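Local coordinates for protein mandalate racemase/muconate lactonizing enzyme (Unidentified, PDB 4E4U) that probably acts as an enolase-superfamily enzyme of the mandelate racemase/muconate lactonizing group, abstracting the alpha-proton of a carboxylate substrate that is not yet identified, at residues H9-P14 / G340-E345; T349-E354 / L366-D371; N312-A317 / E345-P350. All blocks are in the same frame, centred on the assembly; numbering follows the deposited sequence.

Contact 1 (H9-P14 / G340-E345); sequences HIVAVP and GGFHAE
Gly341 O receives two backbone N-H groups, one from Ala344 N and one from Glu345 N, each at 3.1 Å, and so closes the short helical turn from which Phe342 reaches Val11 and Pro14. The contact belongs to the interface between the two domains of the enolase-superfamily fold. Strand 3-12 lies in the N-terminal alpha+beta capping domain, and helix 341-345 follows the last parallel strand of the modified TIM barrel.

Phe342 makes the whole contact on the barrel side. Its CG stands anti to the backbone N (chi1 -167°), which swings the ring off the helix and carries it out to Val11 at the end of the strand and to Pro14 just past it. There Pro14 sits squarely over one face. Its CD is 3.5 Å from the centroid of the Phe342 ring and only 11° off the normal, a nearly axial CH-pi contact in which the two side chains meet at about a right angle. The neighbouring CG of Pro14 leans over another part of the same face, 3.9 Å from Phe342 CD1.

Val11 comes from a different direction. Its CG1 lies in the plane of the ring at the edge, 3.7 Å from Phe342 CZ, so proline and valine hold the ring across its face and at its rim. Val13 adds a looser apolar contact, with CG1 4.4 Å from Phe342 CD2. Outside the two segments the ring meets His378 edge to face and also packs against Trp23 of the neighbouring strand 22-30, while Val374 of helix 372-377 touches it as well. Within its own helix, the Phe342 ring has Glu345 OE1 at its edge and in its plane, 3.5 Å from CD1.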
loop_
_atom_site.group_PDB
_atom_site.type_symbol
_atom_site.label_atom_id
_atom_site.label_comp_id
_atom_site.label_asym_id
_atom_site.label_seq_id
_atom_site.Cartn_x
_atom_site.Cartn_y
_atom_site.Cartn_z
ATOM N N HIS A 9 34.916 3.382 -35.564
ATOM C CA HIS A 9 36.129 4.121 -35.257
ATOM C C HIS A 9 36.202 4.348 -33.760
ATOM O O HIS A 9 35.402 5.103 -33.206
ATOM C CB HIS A 9 36.144 5.460 -35.997
ATOM C CG HIS A 9 36.103 5.317 -37.485
ATOM N ND1 HIS A 9 37.227 5.051 -38.236
ATOM C CD2 HIS A 9 35.073 5.385 -38.362
ATOM C CE1 HIS A 9 36.892 4.958 -39.510
ATOM N NE2 HIS A 9 35.587 5.158 -39.613
ATOM N N ILE A 10 37.142 3.671 -33.108
ATOM C CA ILE A 10 37.330 3.816 -31.670
ATOM C C ILE A 10 38.548 4.702 -31.441
ATOM O O ILE A 10 39.692 4.277 -31.612
ATOM C CB ILE A 10 37.450 2.452 -30.955
ATOM C CG1 ILE A 10 36.174 1.634 -31.193
ATOM C CG2 ILE A 10 37.689 2.659 -29.461
ATOM C CD1 ILE A 10 36.159 0.264 -30.537
ATOM N N VAL A 11 38.279 5.954 -31.089
ATOM C CA VAL A 11 39.292 6.994 -31.030
ATOM C C VAL A 11 39.898 7.097 -29.637
ATOM O O VAL A 11 39.175 7.149 -28.642
ATOM C CB VAL A 11 38.653 8.345 -31.403
ATOM C CG1 VAL A 11 39.644 9.477 -31.261
ATOM C CG2 VAL A 11 38.098 8.289 -32.826
ATOM N N ALA A 12 41.225 7.129 -29.570
ATOM C CA ALA A 12 41.925 7.331 -28.306
ATOM C C ALA A 12 41.885 8.808 -27.936
ATOM O O ALA A 12 42.340 9.656 -28.704
ATOM C CB ALA A 12 43.370 6.862 -28.423
ATOM N N VAL A 13 41.348 9.116 -26.760
ATOM C CA VAL A 13 41.308 10.490 -26.278
ATOM C C VAL A 13 42.680 10.847 -25.706
ATOM O O VAL A 13 43.198 10.137 -24.854
ATOM C CB VAL A 13 40.218 10.665 -25.203
ATOM C CG1 VAL A 13 40.187 12.095 -24.700
ATOM C CG2 VAL A 13 38.848 10.255 -25.750
ATOM N N PRO A 14 43.293 11.944 -26.181
ATOM C CA PRO A 14 44.639 12.274 -25.691
ATOM C C PRO A 14 44.650 12.582 -24.196
ATOM O O PRO A 14 43.628 13.025 -23.661
ATOM C CB PRO A 14 44.999 13.539 -26.480
ATOM C CG PRO A 14 44.103 13.524 -27.679
ATOM C CD PRO A 14 42.828 12.888 -27.211
ATOM N N GLY A 340 35.572 22.683 -26.133
ATOM C CA GLY A 340 36.779 22.957 -26.893
ATOM C C GLY A 340 37.684 21.739 -26.897
ATOM O O GLY A 340 37.218 20.603 -26.764
ATOM N N GLY A 341 38.982 21.970 -27.055
ATOM C CA GLY A 341 39.950 20.891 -27.001
ATOM C C GLY A 341 39.676 19.793 -28.010
ATOM O O GLY A 341 39.280 20.063 -29.144
ATOM N N PHE A 342 39.861 18.547 -27.588
ATOM C CA PHE A 342 39.720 17.425 -28.500
ATOM C C PHE A 342 38.273 17.241 -28.972
ATOM O O PHE A 342 38.043 16.749 -30.073
ATOM C CB PHE A 342 40.284 16.145 -27.872
ATOM C CG PHE A 342 40.457 15.013 -28.846
ATOM C CD1 PHE A 342 41.354 15.112 -29.902
ATOM C CD2 PHE A 342 39.732 13.841 -28.694
ATOM C CE1 PHE A 342 41.512 14.069 -30.794
ATOM C CE2 PHE A 342 39.888 12.791 -29.583
ATOM C CZ PHE A 342 40.779 12.906 -30.634
ATOM N N HIS A 343 37.300 17.657 -28.162
ATOM C CA HIS A 343 35.896 17.613 -28.582
ATOM C C HIS A 343 35.632 18.464 -29.818
ATOM O O HIS A 343 34.739 18.160 -30.611
ATOM C CB HIS A 343 34.962 18.068 -27.459
ATOM C CG HIS A 343 34.692 17.006 -26.439
ATOM N ND1 HIS A 343 35.486 16.828 -25.332
ATOM C CD2 HIS A 343 33.724 16.065 -26.377
ATOM C CE1 HIS A 343 35.020 15.811 -24.624
ATOM N NE2 HIS A 343 33.952 15.332 -25.232
ATOM N N ALA A 344 36.389 19.545 -29.972
ATOM C CA ALA A 344 36.251 20.394 -31.143
ATOM C C ALA A 344 37.114 19.856 -32.279
ATOM O O ALA A 344 36.719 19.896 -33.444
ATOM C CB ALA A 344 36.644 21.823 -30.810
ATOM N N GLU A 345 38.293 19.345 -31.943
ATOM C CA GLU A 345 39.247 18.920 -32.963
ATOM C C GLU A 345 38.738 17.743 -33.796
ATOM O O GLU A 345 39.008 17.646 -34.993
ATOM C CB GLU A 345 40.584 18.554 -32.319
ATOM C CG GLU A 345 41.712 18.418 -33.329
ATOM C CD GLU A 345 43.016 17.977 -32.702
ATOM O OE1 GLU A 345 43.044 17.758 -31.471
ATOM O OE2 GLU A 345 44.014 17.847 -33.443
#

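Contact 2 (T349-E354 / L366-D371)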
loop_
_atom_site.group_PDB
_atom_site.type_symbol
_atom_site.label_atom_id
_atom_site.label_comp_id
_atom_site.label_asym_id
_atom_site.label_seq_id
_atom_site.Cartn_x
_atom_site.Cartn_y
_atom_site.Cartn_z
ATOM N N THR A 349 32.616 20.743 -37.540
ATOM C CA THR A 349 32.008 21.944 -36.978
ATOM C C THR A 349 31.744 21.695 -35.498
ATOM O O THR A 349 30.870 20.917 -35.147
ATOM C CB THR A 349 30.668 22.268 -37.667
ATOM O OG1 THR A 349 30.890 22.535 -39.057
ATOM C CG2 THR A 349 30.005 23.480 -37.023
ATOM N N PRO A 350 32.514 22.347 -34.619
ATOM C CA PRO A 350 32.343 22.107 -33.179
ATOM C C PRO A 350 30.993 22.530 -32.608
ATOM O O PRO A 350 30.292 23.381 -33.159
ATOM C CB PRO A 350 33.461 22.944 -32.545
ATOM C CG PRO A 350 33.900 23.891 -33.601
ATOM C CD PRO A 350 33.704 23.160 -34.898
ATOM N N ILE A 351 30.635 21.911 -31.489
ATOM C CA ILE A 351 29.451 22.302 -30.736
ATOM C C ILE A 351 29.646 23.724 -30.233
ATOM O O ILE A 351 30.724 24.078 -29.747
ATOM C CB ILE A 351 29.241 21.352 -29.559
ATOM C CG1 ILE A 351 28.975 19.943 -30.092
ATOM C CG2 ILE A 351 28.094 21.827 -28.674
ATOM C CD1 ILE A 351 29.043 18.876 -29.044
ATOM N N ARG A 352 28.604 24.536 -30.367
ATOM C CA ARG A 352 28.664 25.944 -29.999
ATOM C C ARG A 352 28.185 26.189 -28.567
ATOM O O ARG A 352 27.096 25.756 -28.174
ATOM C CB ARG A 352 27.823 26.762 -30.975
ATOM C CG ARG A 352 27.917 28.258 -30.779
ATOM C CD ARG A 352 27.083 28.983 -31.815
ATOM N NE ARG A 352 27.122 30.426 -31.619
ATOM C CZ ARG A 352 27.695 31.280 -32.460
ATOM N NH1 ARG A 352 28.275 30.843 -33.569
ATOM N NH2 ARG A 352 27.683 32.575 -32.188
ATOM N N TRP A 353 29.008 26.896 -27.798
ATOM C CA TRP A 353 28.737 27.184 -26.396
ATOM C C TRP A 353 28.967 28.671 -26.172
ATOM O O TRP A 353 30.003 29.210 -26.567
ATOM C CB TRP A 353 29.684 26.372 -25.506
ATOM C CG TRP A 353 29.380 26.427 -24.030
ATOM C CD1 TRP A 353 28.671 25.511 -23.306
ATOM C CD2 TRP A 353 29.786 27.441 -23.095
ATOM N NE1 TRP A 353 28.610 25.895 -21.990
ATOM C CE2 TRP A 353 29.286 27.073 -21.836
ATOM C CE3 TRP A 353 30.524 28.624 -23.213
ATOM C CZ2 TRP A 353 29.497 27.846 -20.695
ATOM C CZ3 TRP A 353 30.733 29.389 -22.076
ATOM C CH2 TRP A 353 30.226 28.995 -20.834
ATOM N N GLU A 354 27.997 29.338 -25.553
ATOM C CA GLU A 354 28.102 30.769 -25.272
ATOM C C GLU A 354 27.444 31.130 -23.958
ATOM O O GLU A 354 26.269 30.821 -23.751
ATOM C CB GLU A 354 27.405 31.584 -26.360
ATOM C CG GLU A 354 28.001 31.494 -27.727
ATOM C CD GLU A 354 27.325 32.429 -28.707
ATOM O OE1 GLU A 354 27.780 32.486 -29.861
ATOM O OE2 GLU A 354 26.340 33.098 -28.328
ATOM N N LEU A 366 21.944 15.220 -37.102
ATOM C CA LEU A 366 22.437 15.491 -35.757
ATOM C C LEU A 366 23.238 16.788 -35.678
ATOM O O LEU A 366 23.587 17.230 -34.585
ATOM C CB LEU A 366 23.312 14.339 -35.267
ATOM C CG LEU A 366 22.660 12.964 -35.135
ATOM C CD1 LEU A 366 23.698 11.928 -34.705
ATOM C CD2 LEU A 366 21.482 12.990 -34.169
ATOM N N GLY A 367 23.532 17.395 -36.826
ATOM C CA GLY A 367 24.354 18.596 -36.851
ATOM C C GLY A 367 25.787 18.354 -36.401
ATOM O O GLY A 367 26.379 19.196 -35.715
ATOM N N ILE A 368 26.350 17.213 -36.791
ATOM C CA ILE A 368 27.703 16.855 -36.382
ATOM C C ILE A 368 28.348 15.970 -37.450
ATOM O O ILE A 368 27.656 15.226 -38.141
ATOM C CB ILE A 368 27.698 16.138 -34.999
ATOM C CG1 ILE A 368 29.043 16.278 -34.287
ATOM C CG2 ILE A 368 27.308 14.682 -35.125
ATOM C CD1 ILE A 368 29.282 17.669 -33.751
ATOM N N GLU A 369 29.665 16.070 -37.601
ATOM C CA GLU A 369 30.382 15.247 -38.569
ATOM C C GLU A 369 31.820 15.076 -38.119
ATOM O O GLU A 369 32.484 16.055 -37.778
ATOM C CB GLU A 369 30.350 15.890 -39.962
ATOM C CG GLU A 369 31.012 15.050 -41.057
ATOM C CD GLU A 369 30.881 15.665 -42.441
ATOM O OE1 GLU A 369 30.335 16.781 -42.558
ATOM O OE2 GLU A 369 31.331 15.029 -43.414
ATOM N N LEU A 370 32.310 13.842 -38.135
ATOM C CA LEU A 370 33.694 13.588 -37.747
ATOM C C LEU A 370 34.681 14.106 -38.782
ATOM O O LEU A 370 34.442 14.008 -39.989
ATOM C CB LEU A 370 33.935 12.097 -37.546
ATOM C CG LEU A 370 33.209 11.434 -36.379
ATOM C CD1 LEU A 370 33.374 9.930 -36.462
ATOM C CD2 LEU A 370 33.730 11.954 -35.044
ATOM N N ASP A 371 35.793 14.644 -38.294
ATOM C CA ASP A 371 36.932 14.964 -39.134
ATOM C C ASP A 371 37.757 13.685 -39.225
ATOM O O ASP A 371 38.455 13.317 -38.278
ATOM C CB ASP A 371 37.744 16.103 -38.507
ATOM C CG ASP A 371 38.901 16.553 -39.381
ATOM O OD1 ASP A 371 39.520 15.700 -40.049
ATOM O OD2 ASP A 371 39.189 17.767 -39.398
HETATM O O HOH W 1 30.518 18.806 -37.002
HETATM O O HOH W 2 27.987 21.234 -35.003
#
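Ile368 lays its CD1 methyl against the backbone carbonyl of Thr349, near the point where the two chains part, and two ordered waters fill in the polar part of the contact. Water 1 accepts from both backbones, standing 2.9 Å from Thr349 N and 2.9 Å from Glu369 N. Water 2 works the other way. It donates both its hydrogens, to Thr349 O at 2.9 Å and to Gly367 O at 2.7 Å, so that two N-H groups share one water and two carbonyls share the other.

The remaining contacts rest on the end of Ile368. CG1 lies roughly anti to the backbone N (chi1 -156°, some way from a staggered value), and the next torsion folds CD1 back toward the 349-354 side. This methyl makes a van der Waals contact with the carbonyl oxygen, 3.9 Å from Thr349 O. The apolar pair is a modest one, Ile368 CD1 to Ile351 CG1 at 4.3 Å. Both isoleucines have more to lean on in helix 314-325: Ile351 touches Ala317 and Ile321, and Ile368 touches Ala318. Ile368 also meets Val37 of strand 35-40, in the capping domain.

A side-chain cap ends the second run: Asp371, at the N-cap of helix 372-377, offers OD1 in weak hydrogen bonds to the N atoms of Asp373 and Val374. Overall, the lead-in to the beta hairpin of strands 352-354 and 357-359 is tied through water to the chain leaving that hairpin, late in the chain of the barrel domain, just ahead of helix 372-377, in an enolase-type modified TIM barrel fold.

Contact 3 (N312-A317 / E345-P350); sequences NGPVGA and EVVKTP
Pro314 rests the CG corner of its ring against the CG1 methyls of Val346 and Val347, which sit side by side but belong to side chains that approach at different angles. Val346 crosses the proline at about a right angle, its CG1 3.5 Å from Pro314 CG and 3.9 Å from Pro314 CD, so this methyl lies against the outer part of the ring. Val347 instead slides past in the opposite direction. Its CG1 stands 3.6 Å from Pro314 CG and 4.1 Å from Pro314 CB, beside the first methyl, toward the CB side of the ring.

The two touching methyls take different positions about their CA-CB bonds. In Val346, CG1 falls between the backbone N and the carbonyl carbon (chi1 80°), whereas in Val347 it is anti to the carbonyl carbon and beside the N (chi1 -68°).

The proline occupies the first turn of helix 314-325, which follows strand 305-306 and precedes strand 333-335 in the chain of the enolase-type modified TIM barrel. Gly313 is the N-cap, and its O receives Ala317 N at 3.2 Å; proline, lacking an N-H, suits this first turn, where no earlier carbonyl is available to pair with one. The N-H groups of Gly313 and Gly316 go to the two carboxylate oxygens of Glu39, so a side chain from capping-domain strand 35-40 satisfies the start of a barrel helix.

Trp23 of strand 22-30 and His343 also pack on Pro314. Val346 also touches Val375 of helix 372-377, and Val347 touches Ile368.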
loop_
_atom_site.group_PDB
_atom_site.type_symbol
_atom_site.label_atom_id
_atom_site.label_comp_id
_atom_site.label_asym_id
_atom_site.label_seq_id
_atom_site.Cartn_x
_atom_site.Cartn_y
_atom_site.Cartn_z
ATOM N N ASN A 312 31.698 11.575 -22.756
ATOM C CA ASN A 312 32.022 10.882 -23.992
ATOM C C ASN A 312 32.202 11.935 -25.080
ATOM O O ASN A 312 32.396 13.115 -24.758
ATOM C CB ASN A 312 30.973 9.797 -24.336
ATOM C CG ASN A 312 29.538 10.299 -24.275
ATOM O OD1 ASN A 312 28.925 10.376 -23.202
ATOM N ND2 ASN A 312 28.982 10.608 -25.436
ATOM N N GLY A 313 32.137 11.527 -26.348
ATOM C CA GLY A 313 32.506 12.393 -27.456
ATOM C C GLY A 313 31.432 13.362 -27.923
ATOM O O GLY A 313 30.318 13.395 -27.390
ATOM N N PRO A 314 31.764 14.164 -28.939
ATOM C CA PRO A 314 30.843 15.204 -29.399
ATOM C C PRO A 314 29.701 14.672 -30.256
ATOM O O PRO A 314 28.742 15.398 -30.491
ATOM C CB PRO A 314 31.747 16.126 -30.227
ATOM C CG PRO A 314 32.810 15.212 -30.733
ATOM C CD PRO A 314 33.070 14.247 -29.614
ATOM N N VAL A 315 29.788 13.429 -30.722
ATOM C CA VAL A 315 28.686 12.871 -31.503
ATOM C C VAL A 315 27.520 12.521 -30.575
ATOM O O VAL A 315 26.374 12.897 -30.835
ATOM C CB VAL A 315 29.130 11.665 -32.356
ATOM C CG1 VAL A 315 27.926 11.005 -33.017
ATOM C CG2 VAL A 315 30.158 12.107 -33.409
ATOM N N GLY A 316 27.807 11.822 -29.483
ATOM C CA GLY A 316 26.797 11.589 -28.466
ATOM C C GLY A 316 26.272 12.899 -27.900
ATOM O O GLY A 316 25.080 13.025 -27.622
ATOM N N ALA A 317 27.153 13.885 -27.732
ATOM C CA ALA A 317 26.713 15.198 -27.259
ATOM C C ALA A 317 25.739 15.837 -28.249
ATOM O O ALA A 317 24.693 16.370 -27.850
ATOM C CB ALA A 317 27.902 16.108 -27.010
ATOM N N GLU A 345 38.293 19.345 -31.943
ATOM C CA GLU A 345 39.247 18.920 -32.963
ATOM C C GLU A 345 38.738 17.743 -33.796
ATOM O O GLU A 345 39.008 17.646 -34.993
ATOM C CB GLU A 345 40.584 18.554 -32.319
ATOM C CG GLU A 345 41.712 18.418 -33.329
ATOM C CD GLU A 345 43.016 17.977 -32.702
ATOM O OE1 GLU A 345 43.044 17.758 -31.471
ATOM O OE2 GLU A 345 44.014 17.847 -33.443
ATOM N N VAL A 346 37.995 16.844 -33.161
ATOM C CA VAL A 346 37.603 15.604 -33.816
ATOM C C VAL A 346 36.393 15.756 -34.755
ATOM O O VAL A 346 36.036 14.819 -35.473
ATOM C CB VAL A 346 37.383 14.477 -32.779
ATOM C CG1 VAL A 346 36.018 14.600 -32.119
ATOM C CG2 VAL A 346 37.584 13.110 -33.414
ATOM N N VAL A 347 35.781 16.940 -34.773
ATOM C CA VAL A 347 34.637 17.177 -35.662
ATOM C C VAL A 347 34.891 18.337 -36.625
ATOM O O VAL A 347 35.768 19.171 -36.388
ATOM C CB VAL A 347 33.320 17.421 -34.891
ATOM C CG1 VAL A 347 32.865 16.149 -34.178
ATOM C CG2 VAL A 347 33.470 18.592 -33.924
ATOM N N LYS A 348 34.118 18.382 -37.709
ATOM C CA LYS A 348 34.269 19.423 -38.726
ATOM C C LYS A 348 33.751 20.771 -38.230
ATOM O O LYS A 348 34.360 21.810 -38.479
ATOM C CB LYS A 348 33.536 19.024 -40.009
ATOM C CG LYS A 348 34.027 17.720 -40.637
ATOM C CD LYS A 348 35.417 17.860 -41.233
ATOM C CE LYS A 348 35.395 18.671 -42.525
ATOM N NZ LYS A 348 36.754 18.835 -43.127
ATOM N N THR A 349 32.616 20.743 -37.540
ATOM C CA THR A 349 32.008 21.944 -36.978
ATOM C C THR A 349 31.744 21.695 -35.498
ATOM O O THR A 349 30.870 20.917 -35.147
ATOM C CB THR A 349 30.668 22.268 -37.667
ATOM O OG1 THR A 349 30.890 22.535 -39.057
ATOM C CG2 THR A 349 30.005 23.480 -37.023
ATOM N N PRO A 350 32.514 22.347 -34.619
ATOM C CA PRO A 350 32.343 22.107 -33.179
ATOM C C PRO A 350 30.993 22.530 -32.608
ATOM O O PRO A 350 30.292 23.381 -33.159
ATOM C CB PRO A 350 33.461 22.944 -32.545
ATOM C CG PRO A 350 33.900 23.891 -33.601
ATOM C CD PRO A 350 33.704 23.160 -34.898
#

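How the contacts relate
Contacts 1 and 3 are both held by apolar side chains, contact 3 buried and contact 1 partly buried; water enters at contact 2, also partly buried, which reaches the exposed Thr349. Contact 1 differs in joining the capping domain to the barrel domain, through an aromatic ring. Contacts 1 and 3 share Glu345 and touch through His343, whose NE2 makes a probable 2.7 Å hydrogen bond to Asn312 O. Contacts 2 and 3 share Thr349 and Pro350, and are stitched by two probable backbone hydrogen bonds, Asp371 N to Val346 O and Lys348 N to Glu369 O, each 2.8 Å. Centres of contacts 1 and 2 lie about 12 Å apart.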